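Local coordinates for hypothetical protein PH0495 (Pyrococcus horikoshii, PDB 1X3L) that phosphorylates D-glycerate at the 2-position with ATP to give 2-phosphoglycerate, using magnesium and accepting several other phosphate donors, at residues D36-Q41 with T188-I193; E142-E147 with R238-R243; K150-L155 with N167-H172; T330-E335 with K401-Y406; I347-T352 with I394-V399. All blocks are in the same frame, centred on the assembly; numbering follows the deposited sequence.

Contact 1: D36-Q41 with T188-I193; sequences DKIIVQ and TGIVLI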
# COMPACT_ATOMS: atom_id res chain seq x y z
N ASP A 36 -22.06 22.15 -4.04
CA ASP A 36 -21.11 23.11 -3.53
C ASP A 36 -20.30 22.48 -2.41
O ASP A 36 -19.38 23.09 -1.87
CB ASP A 36 -21.85 24.35 -3.01
CG ASP A 36 -20.94 25.54 -2.81
OD1 ASP A 36 -21.42 26.58 -2.31
OD2 ASP A 36 -19.75 25.44 -3.17
N LYS A 37 -20.65 21.25 -2.06
CA LYS A 37 -19.97 20.54 -0.98
C LYS A 37 -19.21 19.30 -1.45
O LYS A 37 -19.64 18.60 -2.36
CB LYS A 37 -20.98 20.14 0.09
CG LYS A 37 -21.90 21.27 0.55
CD LYS A 37 -21.14 22.39 1.25
CE LYS A 37 -22.08 23.52 1.67
NZ LYS A 37 -21.38 24.60 2.41
N ILE A 38 -18.08 19.04 -0.80
CA ILE A 38 -17.26 17.87 -1.09
C ILE A 38 -17.24 17.07 0.21
O ILE A 38 -16.82 17.58 1.24
CB ILE A 38 -15.82 18.26 -1.46
CG1 ILE A 38 -15.82 19.07 -2.76
CG2 ILE A 38 -14.96 17.01 -1.62
CD1 ILE A 38 -14.44 19.52 -3.21
N ILE A 39 -17.71 15.83 0.16
CA ILE A 39 -17.75 15.00 1.36
C ILE A 39 -16.78 13.83 1.27
O ILE A 39 -16.98 12.89 0.50
CB ILE A 39 -19.18 14.48 1.61
CG1 ILE A 39 -20.17 15.65 1.55
CG2 ILE A 39 -19.26 13.82 2.99
CD1 ILE A 39 -21.62 15.24 1.72
N VAL A 40 -15.72 13.90 2.07
CA VAL A 40 -14.68 12.88 2.09
C VAL A 40 -14.80 12.00 3.33
O VAL A 40 -14.53 12.44 4.45
CB VAL A 40 -13.29 13.52 2.06
CG1 VAL A 40 -12.22 12.45 1.89
CG2 VAL A 40 -13.22 14.53 0.93
N GLN A 41 -15.19 10.75 3.12
CA GLN A 41 -15.37 9.80 4.21
C GLN A 41 -16.18 10.45 5.33
O GLN A 41 -15.85 10.31 6.51
CB GLN A 41 -14.01 9.31 4.74
CG GLN A 41 -13.12 8.67 3.67
CD GLN A 41 -11.93 7.92 4.25
OE1 GLN A 41 -11.27 8.39 5.17
NE2 GLN A 41 -11.64 6.74 3.70
N THR A 188 -7.30 25.00 1.69
CA THR A 188 -7.70 23.74 2.31
C THR A 188 -7.04 22.58 1.58
O THR A 188 -7.16 22.44 0.37
CB THR A 188 -9.23 23.55 2.26
OG1 THR A 188 -9.86 24.57 3.04
CG2 THR A 188 -9.61 22.19 2.81
N GLY A 189 -6.35 21.74 2.34
CA GLY A 189 -5.70 20.58 1.75
C GLY A 189 -6.44 19.29 2.03
O GLY A 189 -6.67 18.93 3.19
N ILE A 190 -6.82 18.58 0.98
CA ILE A 190 -7.51 17.31 1.13
C ILE A 190 -6.56 16.25 0.58
O ILE A 190 -6.36 16.15 -0.63
CB ILE A 190 -8.86 17.29 0.38
CG1 ILE A 190 -9.81 18.31 1.02
CG2 ILE A 190 -9.47 15.90 0.43
CD1 ILE A 190 -11.19 18.39 0.37
N VAL A 191 -5.97 15.46 1.47
CA VAL A 191 -5.01 14.43 1.08
C VAL A 191 -5.63 13.05 1.04
O VAL A 191 -6.20 12.58 2.03
CB VAL A 191 -3.82 14.41 2.07
CG1 VAL A 191 -2.76 13.43 1.60
CG2 VAL A 191 -3.23 15.82 2.19
N LEU A 192 -5.54 12.40 -0.12
CA LEU A 192 -6.07 11.06 -0.30
C LEU A 192 -4.86 10.13 -0.46
O LEU A 192 -4.05 10.29 -1.37
CB LEU A 192 -6.98 10.99 -1.53
CG LEU A 192 -8.11 12.04 -1.56
CD1 LEU A 192 -9.02 11.77 -2.75
CD2 LEU A 192 -8.91 11.99 -0.25
N ILE A 193 -4.76 9.15 0.44
CA ILE A 193 -3.62 8.24 0.42
C ILE A 193 -3.99 6.76 0.26
O ILE A 193 -5.01 6.30 0.77
CB ILE A 193 -2.82 8.39 1.74
CG1 ILE A 193 -2.50 9.87 1.97
CG2 ILE A 193 -1.53 7.58 1.67
CD1 ILE A 193 -1.96 10.18 3.36
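Beside Val40, whose two methyls reach Ile190 and Leu192, the side chain of Gln41 is held by a hydrogen bond from NE2 to Leu264 O, which ties this end of 36-41 to strand 260-266. Between 36-41 and 188-193 themselves, hydrocarbon meets hydrocarbon. Val40 is forked across two partners: CG2 lies 4.0 Å from Ile190 CG2, and CG1 lies 4.0 Å from Leu192 CD2. The fork follows from its rotamer, since with CG1 anti to the backbone N (chi1 -172°) the two methyls spread along the facing strand and both can touch. Farther back, Ile38 CG2 and Ile190 CD1 come within 4.5 Å, a looser pair. Leu192 differs from Ile190 in approach, as its CB does not point at the other strand and CD2 alone swings over to Val40.

Strand alternation decides which residues face the other strand: Ile38 and Val40 turn inward, whereas Ile39 between them points the other way. Branched apolar side chains suit Ile38 and Val40 because both are buried. The axes of strands 37-40 and 188-193 come within 10.2 Å at an angle of 38°; the strands belong to different sheets and meet through their side chains. The first is the middle strand of a small antiparallel sheet, and the second belongs to the six-stranded parallel sheet, whose 3-2-1-4-5-6 order is Rossmann-like. Phe45 lies against both Val40 and Ile190. Since the contacts between the two strands are all between apolar side chains, they point to burial and shape rather than directional bonds.

Contact 2: E142-E147 with R238-R243; sequences EGISLE and RLHIER. With EDO (1,2-ethanediol), chain E.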
# COMPACT_ATOMS: atom_id res chain seq x y z
N GLU A 142 18.04 23.70 -0.21
CA GLU A 142 18.99 24.61 -0.85
C GLU A 142 20.44 24.13 -0.88
O GLU A 142 20.97 23.61 0.10
CB GLU A 142 18.91 26.00 -0.22
CG GLU A 142 19.68 26.22 1.08
CD GLU A 142 19.23 25.31 2.21
OE1 GLU A 142 18.03 24.95 2.24
OE2 GLU A 142 20.07 24.97 3.07
N GLY A 143 21.07 24.28 -2.04
CA GLY A 143 22.46 23.88 -2.22
C GLY A 143 22.67 22.40 -2.41
O GLY A 143 23.76 21.97 -2.79
N ILE A 144 21.63 21.61 -2.17
CA ILE A 144 21.75 20.16 -2.31
C ILE A 144 21.27 19.69 -3.68
O ILE A 144 20.14 19.96 -4.08
CB ILE A 144 20.95 19.44 -1.21
CG1 ILE A 144 21.45 19.89 0.17
CG2 ILE A 144 21.11 17.92 -1.35
CD1 ILE A 144 20.64 19.35 1.34
N SER A 145 22.13 18.98 -4.39
CA SER A 145 21.80 18.47 -5.71
C SER A 145 21.23 17.06 -5.61
O SER A 145 21.42 16.37 -4.61
CB SER A 145 23.04 18.44 -6.60
OG SER A 145 23.96 17.46 -6.14
N LEU A 146 20.53 16.65 -6.66
CA LEU A 146 19.95 15.32 -6.69
C LEU A 146 21.07 14.30 -6.49
O LEU A 146 20.87 13.25 -5.89
CB LEU A 146 19.25 15.07 -8.02
CG LEU A 146 18.71 13.67 -8.28
CD1 LEU A 146 17.86 13.20 -7.10
CD2 LEU A 146 17.90 13.68 -9.55
N GLU A 147 22.25 14.64 -6.99
CA GLU A 147 23.39 13.74 -6.86
C GLU A 147 23.89 13.71 -5.42
O GLU A 147 24.40 12.68 -4.96
CB GLU A 147 24.51 14.17 -7.81
CG GLU A 147 25.55 13.08 -8.05
CD GLU A 147 24.91 11.76 -8.49
OE1 GLU A 147 24.12 11.77 -9.46
OE2 GLU A 147 25.20 10.72 -7.86
N ARG A 238 25.90 18.57 5.16
CA ARG A 238 26.28 19.01 6.49
C ARG A 238 25.88 20.47 6.69
O ARG A 238 25.38 20.85 7.75
CB ARG A 238 27.79 18.87 6.72
CG ARG A 238 28.25 17.49 7.16
CD ARG A 238 29.68 17.55 7.68
NE ARG A 238 30.60 18.05 6.66
CZ ARG A 238 30.93 17.39 5.56
NH1 ARG A 238 30.41 16.19 5.32
NH2 ARG A 238 31.76 17.93 4.68
N LEU A 239 26.09 21.28 5.66
CA LEU A 239 25.77 22.70 5.75
C LEU A 239 24.28 22.96 5.96
O LEU A 239 23.90 23.77 6.79
CB LEU A 239 26.25 23.45 4.50
CG LEU A 239 25.98 24.96 4.51
CD1 LEU A 239 26.71 25.60 5.68
CD2 LEU A 239 26.44 25.57 3.19
N HIS A 240 23.43 22.27 5.20
CA HIS A 240 22.00 22.47 5.36
C HIS A 240 21.54 22.06 6.75
O HIS A 240 20.70 22.72 7.35
CB HIS A 240 21.20 21.69 4.33
CG HIS A 240 19.72 21.80 4.54
ND1 HIS A 240 19.04 22.98 4.35
CD2 HIS A 240 18.81 20.91 4.99
CE1 HIS A 240 17.77 22.81 4.68
NE2 HIS A 240 17.61 21.56 5.07
N ILE A 241 22.10 20.97 7.25
CA ILE A 241 21.73 20.48 8.57
C ILE A 241 22.24 21.40 9.67
O ILE A 241 21.54 21.63 10.65
CB ILE A 241 22.25 19.03 8.78
CG1 ILE A 241 21.42 18.08 7.90
CG2 ILE A 241 22.15 18.63 10.25
CD1 ILE A 241 21.90 16.64 7.89
N GLU A 242 23.46 21.93 9.51
CA GLU A 242 24.01 22.86 10.50
C GLU A 242 23.13 24.11 10.52
O GLU A 242 22.87 24.68 11.59
CB GLU A 242 25.45 23.24 10.14
CG GLU A 242 26.48 22.15 10.44
CD GLU A 242 26.53 21.79 11.91
OE1 GLU A 242 26.54 22.72 12.75
OE2 GLU A 242 26.57 20.59 12.23
N ARG A 243 22.68 24.53 9.35
CA ARG A 243 21.81 25.70 9.26
C ARG A 243 20.52 25.41 10.01
O ARG A 243 19.97 26.28 10.68
CB ARG A 243 21.50 26.04 7.80
CG ARG A 243 22.68 26.53 6.98
CD ARG A 243 22.20 27.17 5.69
NE ARG A 243 21.42 28.37 5.97
CZ ARG A 243 20.55 28.93 5.13
NH1 ARG A 243 20.34 28.39 3.94
NH2 ARG A 243 19.88 30.02 5.49
C1 EDO E . 17.80 26.36 -4.37
O1 EDO E . 18.44 27.22 -3.42
C2 EDO E . 18.83 25.78 -5.35
O2 EDO E . 19.81 25.01 -4.63
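A histidine-carboxylate hydrogen bond joins Glu142, in the loop that leads into helix 146-158, to His240 on helix 235-246. His240 ND1 donates to Glu142 OE2 at 2.6 Å, with an N-H...O angle of 163°. The acceptor lies in the plane of the imidazole and is met on its syn side, although the carboxylate and ring planes are turned 47° apart. Glu142 gets there by bending: CG sits between the backbone N and the carbonyl carbon (chi1 82°), and a second bend brings the carboxylate over to the helix.

One turn on from His240, Arg243 adds a long salt bridge, NH1 to Glu142 OE2 at 3.5 Å. Its NE is also engaged by Glu248, so the arginine is shared between two acids. OE2 serves both the histidine and the arginine, which suits glutamate, probably kept ionised by these neighbours.

Next to this polar pair, Ile144 CD1 packs 3.8 Å from His240 CB, and Ile144 also touches Ile173. The loop then becomes helix at the N-cap Ser145, whose backbone N-H is bound by Asp148 OD2 while its side chain caps a backbone N, an arrangement fitting a capping box. Gly143, whose positive phi suits a residue without a side chain, gives its N-H to O2 of a 1,2-ethanediol, probably from the crystallisation liquor.

Contact 3: K150-L155 with N167-H172; sequences KLTTDL and NTVRKH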
# COMPACT_ATOMS: atom_id res chain seq x y z
N LYS A 150 21.59 11.30 -3.65
CA LYS A 150 21.94 9.91 -3.95
C LYS A 150 23.13 9.44 -3.12
O LYS A 150 23.08 8.37 -2.51
CB LYS A 150 22.26 9.75 -5.44
CG LYS A 150 21.09 10.01 -6.38
CD LYS A 150 21.49 9.71 -7.82
CE LYS A 150 20.35 9.98 -8.79
NZ LYS A 150 20.73 9.64 -10.19
N LEU A 151 24.20 10.22 -3.10
CA LEU A 151 25.38 9.85 -2.34
C LEU A 151 25.05 9.69 -0.86
O LEU A 151 25.55 8.77 -0.20
CB LEU A 151 26.48 10.90 -2.51
CG LEU A 151 26.97 11.13 -3.94
CD1 LEU A 151 28.10 12.16 -3.93
CD2 LEU A 151 27.46 9.82 -4.55
N THR A 152 24.22 10.58 -0.33
CA THR A 152 23.85 10.52 1.07
C THR A 152 23.05 9.25 1.35
O THR A 152 23.38 8.48 2.25
CB THR A 152 23.00 11.75 1.48
OG1 THR A 152 23.73 12.95 1.21
CG2 THR A 152 22.67 11.69 2.97
N THR A 153 22.01 9.02 0.56
CA THR A 153 21.18 7.84 0.73
C THR A 153 22.01 6.56 0.59
O THR A 153 21.74 5.56 1.26
CB THR A 153 20.03 7.80 -0.31
OG1 THR A 153 20.55 8.00 -1.62
CG2 THR A 153 19.00 8.88 -0.01
N ASP A 154 23.03 6.60 -0.27
CA ASP A 154 23.89 5.45 -0.48
C ASP A 154 24.78 5.15 0.72
O ASP A 154 25.00 3.98 1.05
CB ASP A 154 24.77 5.64 -1.72
CG ASP A 154 24.03 5.33 -3.00
OD1 ASP A 154 23.45 4.23 -3.10
OD2 ASP A 154 24.05 6.18 -3.92
N LEU A 155 25.30 6.19 1.35
CA LEU A 155 26.16 6.02 2.51
C LEU A 155 25.34 5.51 3.69
O LEU A 155 25.87 4.85 4.59
CB LEU A 155 26.84 7.34 2.87
CG LEU A 155 27.80 7.89 1.81
CD1 LEU A 155 28.31 9.26 2.24
CD2 LEU A 155 28.96 6.93 1.61
N ASN A 167 14.90 7.74 6.82
CA ASN A 167 13.77 8.60 6.51
C ASN A 167 13.95 9.93 7.25
O ASN A 167 13.57 10.98 6.75
CB ASN A 167 12.46 7.96 6.97
CG ASN A 167 12.14 6.69 6.21
OD1 ASN A 167 12.90 6.27 5.33
ND2 ASN A 167 11.01 6.06 6.54
N THR A 168 14.52 9.85 8.45
CA THR A 168 14.75 11.05 9.25
C THR A 168 15.73 11.97 8.55
O THR A 168 15.51 13.18 8.46
CB THR A 168 15.32 10.68 10.63
OG1 THR A 168 14.32 10.00 11.39
CG2 THR A 168 15.77 11.93 11.38
N VAL A 169 16.82 11.39 8.05
CA VAL A 169 17.82 12.17 7.34
C VAL A 169 17.24 12.71 6.04
O VAL A 169 17.36 13.89 5.76
CB VAL A 169 19.09 11.33 7.05
CG1 VAL A 169 20.08 12.15 6.23
CG2 VAL A 169 19.73 10.88 8.35
N ARG A 170 16.61 11.84 5.25
CA ARG A 170 16.03 12.26 3.97
C ARG A 170 14.96 13.33 4.13
O ARG A 170 14.89 14.27 3.33
CB ARG A 170 15.46 11.06 3.21
CG ARG A 170 16.51 10.04 2.74
CD ARG A 170 15.94 8.97 1.80
NE ARG A 170 14.81 8.25 2.38
CZ ARG A 170 13.53 8.63 2.27
NH1 ARG A 170 13.21 9.71 1.58
NH2 ARG A 170 12.58 7.92 2.86
N LYS A 171 14.12 13.20 5.16
CA LYS A 171 13.08 14.19 5.40
C LYS A 171 13.67 15.57 5.70
O LYS A 171 13.04 16.59 5.40
CB LYS A 171 12.17 13.76 6.55
CG LYS A 171 11.24 12.60 6.21
CD LYS A 171 10.31 12.24 7.37
CE LYS A 171 9.35 11.12 6.96
NZ LYS A 171 8.28 10.90 7.95
N HIS A 172 14.87 15.60 6.27
CA HIS A 172 15.50 16.87 6.61
C HIS A 172 16.39 17.50 5.54
O HIS A 172 17.11 18.45 5.82
CB HIS A 172 16.28 16.75 7.93
CG HIS A 172 15.39 16.68 9.14
ND1 HIS A 172 14.76 15.52 9.53
CD2 HIS A 172 14.97 17.65 9.98
CE1 HIS A 172 13.98 15.78 10.57
NE2 HIS A 172 14.09 17.06 10.86
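This is a small helix-helix contact between successive helices, 146-158 and 163-171, made by Thr152 and Thr153 against Val169 and Arg170. Both threonines use their methyls across the gap. Thr153 CG2 rests 3.6 Å from Arg170 CD, the two side chains crossing at about a right angle, and Thr152 CG2 lies 4.2 Å from Val169 CG1.

The hydroxyls turn back onto their own helix, which is why threonine suits these places. Thr152 OG1 bonds to Asp148 O. Thr153 OG1, held between the backbone N and the carbonyl carbon (chi1 51°), lies close to the carbonyls of Lys150 and Leu149 and leaves the methyl facing Arg170.

The arginine contributes its aliphatic part to the packing, while its charged end is anchored separately. NH2 bonds to Asn167 OD1 at 3.0 Å, coming from above the amide's carbonyl plane, and also to Ser207 OG. Past the end of the second helix, His172 ND1 donates to Thr168 O at 2.7 Å, in the plane of its ring, and NE2 bonds to Glu251, fixing the imidazole at both nitrogens. Val169 also packs on Ile223 of helix 217-226. Such a pairing of two neighbouring helices across a four-residue connection is that of a helical hairpin.

Contact 4: T330-E335 with K401-Y406; sequences TTVTIE and KEHNSY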
# COMPACT_ATOMS: atom_id res chain seq x y z
N THR A 330 2.83 -12.12 4.44
CA THR A 330 3.70 -13.15 4.97
C THR A 330 4.92 -13.29 4.07
O THR A 330 4.99 -12.68 3.01
CB THR A 330 2.99 -14.52 5.04
OG1 THR A 330 2.61 -14.93 3.72
CG2 THR A 330 1.76 -14.45 5.94
N THR A 331 5.88 -14.10 4.50
CA THR A 331 7.08 -14.29 3.72
C THR A 331 7.53 -15.75 3.71
O THR A 331 7.18 -16.53 4.59
CB THR A 331 8.25 -13.44 4.27
OG1 THR A 331 8.43 -13.72 5.67
CG2 THR A 331 7.96 -11.96 4.10
N VAL A 332 8.31 -16.10 2.69
CA VAL A 332 8.83 -17.44 2.57
C VAL A 332 10.34 -17.36 2.76
O VAL A 332 11.03 -16.63 2.04
CB VAL A 332 8.51 -18.06 1.20
CG1 VAL A 332 9.07 -19.48 1.12
CG2 VAL A 332 7.00 -18.07 0.98
N THR A 333 10.85 -18.09 3.74
CA THR A 333 12.28 -18.12 4.02
C THR A 333 12.91 -19.22 3.17
O THR A 333 12.62 -20.40 3.37
CB THR A 333 12.55 -18.41 5.50
OG1 THR A 333 11.91 -17.41 6.30
CG2 THR A 333 14.05 -18.42 5.79
N ILE A 334 13.75 -18.83 2.23
CA ILE A 334 14.40 -19.81 1.36
C ILE A 334 15.90 -19.89 1.63
O ILE A 334 16.62 -18.90 1.53
CB ILE A 334 14.19 -19.47 -0.12
CG1 ILE A 334 12.69 -19.38 -0.43
CG2 ILE A 334 14.83 -20.55 -1.00
CD1 ILE A 334 12.37 -19.00 -1.86
N GLU A 335 16.36 -21.09 1.97
CA GLU A 335 17.77 -21.32 2.24
C GLU A 335 18.32 -22.17 1.11
O GLU A 335 18.53 -23.37 1.26
CB GLU A 335 17.95 -22.04 3.58
CG GLU A 335 19.41 -22.25 4.00
CD GLU A 335 20.17 -20.94 4.13
OE1 GLU A 335 19.72 -20.06 4.89
OE2 GLU A 335 21.23 -20.79 3.47
N LYS A 401 8.79 -28.03 1.57
CA LYS A 401 10.19 -28.03 1.98
C LYS A 401 11.05 -27.51 0.82
O LYS A 401 11.98 -26.73 1.02
CB LYS A 401 10.63 -29.44 2.36
CG LYS A 401 12.10 -29.58 2.73
CD LYS A 401 12.44 -31.05 3.00
CE LYS A 401 13.92 -31.25 3.30
NZ LYS A 401 14.25 -32.69 3.49
N GLU A 402 10.70 -27.93 -0.39
CA GLU A 402 11.42 -27.52 -1.59
C GLU A 402 10.95 -26.16 -2.11
O GLU A 402 11.50 -25.64 -3.08
CB GLU A 402 11.23 -28.56 -2.69
CG GLU A 402 12.01 -29.84 -2.48
CD GLU A 402 11.55 -30.95 -3.39
OE1 GLU A 402 11.20 -30.67 -4.56
OE2 GLU A 402 11.53 -32.12 -2.94
N HIS A 403 9.94 -25.59 -1.46
CA HIS A 403 9.40 -24.29 -1.88
C HIS A 403 9.03 -24.32 -3.36
O HIS A 403 9.44 -23.47 -4.14
CB HIS A 403 10.42 -23.19 -1.60
CG HIS A 403 10.70 -23.00 -0.14
ND1 HIS A 403 9.72 -22.62 0.76
CD2 HIS A 403 11.82 -23.20 0.59
CE1 HIS A 403 10.23 -22.60 1.98
NE2 HIS A 403 11.50 -22.95 1.90
N ASN A 404 8.23 -25.31 -3.72
CA ASN A 404 7.80 -25.50 -5.09
C ASN A 404 6.26 -25.62 -5.09
O ASN A 404 5.69 -26.42 -5.84
CB ASN A 404 8.45 -26.78 -5.62
CG ASN A 404 8.40 -26.90 -7.12
OD1 ASN A 404 8.58 -25.93 -7.84
ND2 ASN A 404 8.16 -28.12 -7.60
N SER A 405 5.60 -24.81 -4.27
CA SER A 405 4.14 -24.86 -4.16
C SER A 405 3.40 -24.54 -5.46
O SER A 405 2.30 -25.04 -5.69
CB SER A 405 3.64 -23.93 -3.04
OG SER A 405 4.01 -22.59 -3.29
N TYR A 406 3.98 -23.71 -6.31
CA TYR A 406 3.34 -23.36 -7.58
C TYR A 406 3.03 -24.61 -8.39
O TYR A 406 1.92 -24.77 -8.91
CB TYR A 406 4.24 -22.44 -8.40
CG TYR A 406 3.65 -22.00 -9.74
CD1 TYR A 406 2.99 -20.78 -9.86
CD2 TYR A 406 3.79 -22.79 -10.89
CE1 TYR A 406 2.48 -20.35 -11.09
CE2 TYR A 406 3.29 -22.36 -12.13
CZ TYR A 406 2.64 -21.14 -12.22
OH TYR A 406 2.16 -20.69 -13.43
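The imidazole of His403 is clasped by three successive residues, Val332, Thr333 and Ile334. Ile334 CG1 lies over one face of the ring, 4.2 Å from its centroid and 18° off the normal, a CH-pi contact offset toward the rim. Val332 brings up CG1, which is 3.2 Å from His403 ND1, a tight approach that comes obliquely. Thr333 contributes its carbonyl: O is 3.1 Å from His403 NE2, but the angle is too poor for a hydrogen bond, and this too is an oblique packing contact. The ring is set among them by CG of His403 lying anti to the carbonyl carbon (chi1 -64°), beside the backbone N.

Behind this first shell, Glu346 OE2 on helix 343-351 is hydrogen-bonded to His403 ND1 and fixes the turn of the ring, while Thr333 OG1 is bonded to Glu296 OE1. Histidine fits the place because it offers a flat face to isoleucine and a nitrogen to an acid at once. The backbone that carries it has positive phi (53°) with two bonds back into the last turn of the preceding helix, a Schellman motif.

Farther out, Asn404 OD1 accepts from Lys340 N as helix 405-411 is about to start. The segment 330-335, which follows strand 322-328, rests through Val332 on Ala297 of helix 297-314.

Contact 5: I347-T352 with I394-V399; sequences IALSAT and IDVEKV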
# COMPACT_ATOMS: atom_id res chain seq x y z
N ILE A 347 0.73 -20.50 1.78
CA ILE A 347 -0.30 -20.44 2.81
C ILE A 347 -1.40 -21.42 2.43
O ILE A 347 -1.82 -22.26 3.23
CB ILE A 347 -0.94 -19.03 2.91
CG1 ILE A 347 0.03 -18.05 3.57
CG2 ILE A 347 -2.25 -19.12 3.67
CD1 ILE A 347 -0.51 -16.62 3.64
N ALA A 348 -1.88 -21.28 1.19
CA ALA A 348 -2.94 -22.13 0.67
C ALA A 348 -2.58 -23.61 0.68
O ALA A 348 -3.35 -24.44 1.17
CB ALA A 348 -3.29 -21.70 -0.76
N LEU A 349 -1.42 -23.94 0.13
CA LEU A 349 -1.00 -25.33 0.06
C LEU A 349 -0.77 -25.95 1.43
O LEU A 349 -1.14 -27.10 1.68
CB LEU A 349 0.28 -25.46 -0.79
CG LEU A 349 0.81 -26.89 -0.99
CD1 LEU A 349 -0.21 -27.72 -1.78
CD2 LEU A 349 2.13 -26.84 -1.74
N SER A 350 -0.18 -25.18 2.34
CA SER A 350 0.11 -25.68 3.68
C SER A 350 -1.17 -26.02 4.44
O SER A 350 -1.21 -26.96 5.23
CB SER A 350 0.92 -24.65 4.46
OG SER A 350 1.35 -25.18 5.70
N ALA A 351 -2.22 -25.24 4.18
CA ALA A 351 -3.49 -25.44 4.86
C ALA A 351 -4.32 -26.61 4.33
O ALA A 351 -5.23 -27.06 5.02
CB ALA A 351 -4.32 -24.16 4.80
N THR A 352 -4.01 -27.11 3.13
CA THR A 352 -4.78 -28.20 2.54
C THR A 352 -5.02 -29.43 3.42
O THR A 352 -6.13 -29.95 3.46
CB THR A 352 -4.17 -28.71 1.21
OG1 THR A 352 -2.82 -29.16 1.43
CG2 THR A 352 -4.19 -27.61 0.16
N ILE A 394 1.39 -36.56 -4.95
CA ILE A 394 2.16 -35.40 -4.53
C ILE A 394 2.36 -35.37 -3.02
O ILE A 394 1.40 -35.47 -2.26
CB ILE A 394 1.48 -34.08 -4.97
CG1 ILE A 394 1.49 -33.97 -6.49
CG2 ILE A 394 2.19 -32.89 -4.34
CD1 ILE A 394 0.82 -32.72 -7.03
N ASP A 395 3.61 -35.25 -2.60
CA ASP A 395 3.92 -35.19 -1.18
C ASP A 395 3.97 -33.71 -0.81
O ASP A 395 4.97 -33.03 -1.05
CB ASP A 395 5.26 -35.87 -0.90
CG ASP A 395 5.68 -35.75 0.55
OD1 ASP A 395 4.81 -35.72 1.44
OD2 ASP A 395 6.90 -35.71 0.80
N VAL A 396 2.89 -33.23 -0.22
CA VAL A 396 2.77 -31.82 0.16
C VAL A 396 3.91 -31.30 1.03
O VAL A 396 4.47 -30.24 0.75
CB VAL A 396 1.41 -31.56 0.85
CG1 VAL A 396 1.29 -30.10 1.26
CG2 VAL A 396 0.28 -31.93 -0.09
N GLU A 397 4.24 -32.04 2.09
CA GLU A 397 5.31 -31.61 2.99
C GLU A 397 6.62 -31.43 2.22
O GLU A 397 7.35 -30.47 2.45
CB GLU A 397 5.52 -32.64 4.11
CG GLU A 397 4.39 -32.72 5.14
CD GLU A 397 3.05 -33.11 4.54
OE1 GLU A 397 3.01 -34.07 3.73
OE2 GLU A 397 2.04 -32.47 4.88
N LYS A 398 6.91 -32.35 1.31
CA LYS A 398 8.13 -32.28 0.52
C LYS A 398 8.09 -31.07 -0.41
O LYS A 398 9.09 -30.38 -0.59
CB LYS A 398 8.31 -33.56 -0.31
CG LYS A 398 9.62 -33.61 -1.09
CD LYS A 398 9.71 -34.86 -1.97
CE LYS A 398 8.66 -34.84 -3.09
NZ LYS A 398 8.74 -36.05 -3.96
N VAL A 399 6.93 -30.83 -1.02
CA VAL A 399 6.78 -29.70 -1.93
C VAL A 399 7.04 -28.39 -1.20
O VAL A 399 7.71 -27.50 -1.73
CB VAL A 399 5.36 -29.66 -2.55
CG1 VAL A 399 5.22 -28.43 -3.46
CG2 VAL A 399 5.10 -30.92 -3.35
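Leu349 and Val396 lie alongside each other, their side chains running in opposite directions, while Leu349 and Val399 cross at about a right angle. In the first pair, Leu349 CG is 3.9 Å from Val396 CG1, so the leucine's branch point and not only its ends does the touching. In the second, Leu349 CD2 reaches Val399 CG1, also at 3.9 Å. One leucine therefore sits against two valines spaced one turn apart on helix 396-401, a spacing that puts both on the same side of that helix. Leu349 can do this because CG is anti to the backbone N (chi1 -178°), which throws its two methyls outward toward the second helix. For the valines, too, CG1 is anti to the backbone N and is the methyl that faces the leucine.

Thr352, three residues on from Leu349, donates from OG1 to Leu349 O at 2.7 Å, in the carbonyl plane, and its N bonds to the same oxygen at 3.2 Å. The carbonyl is thus taken up twice by the same residue, although Val396 CG1 comes close to it.

Leu389 of helix 385-391 touches Leu349 and Val396, and Ala408 of helix 405-411 touches Leu349 and Val399. With Leu349 O satisfied by Thr352 N and OG1, the contact across the gap rests mainly on aliphatic packing, a hydrophobic fit between branched side chains.

How the contacts relate
Contact 1 opens first and contact 2 opens before it closes, so the two cross along the chain. Contact 3 lies wholly within both loops, between residues 150 and 172. Contact 1 joins the small antiparallel sheet to the parallel sheet; contact 2 joins the loop leading into helix 146-158 to helix 235-246, and contact 3 joins helix 146-158 itself to helix 163-171. Contacts 2 and 3 adjoin at His240 and His172. In the later part of the chain, with the mixed sheet, contact 4 joins the loop after strand 322-328 to the turn before helix 405-411. Inside it, contact 5 joins helix 343-351 to helix 396-401. These two touch, with a probable hydrogen bond between Asn404 N and Val399 O.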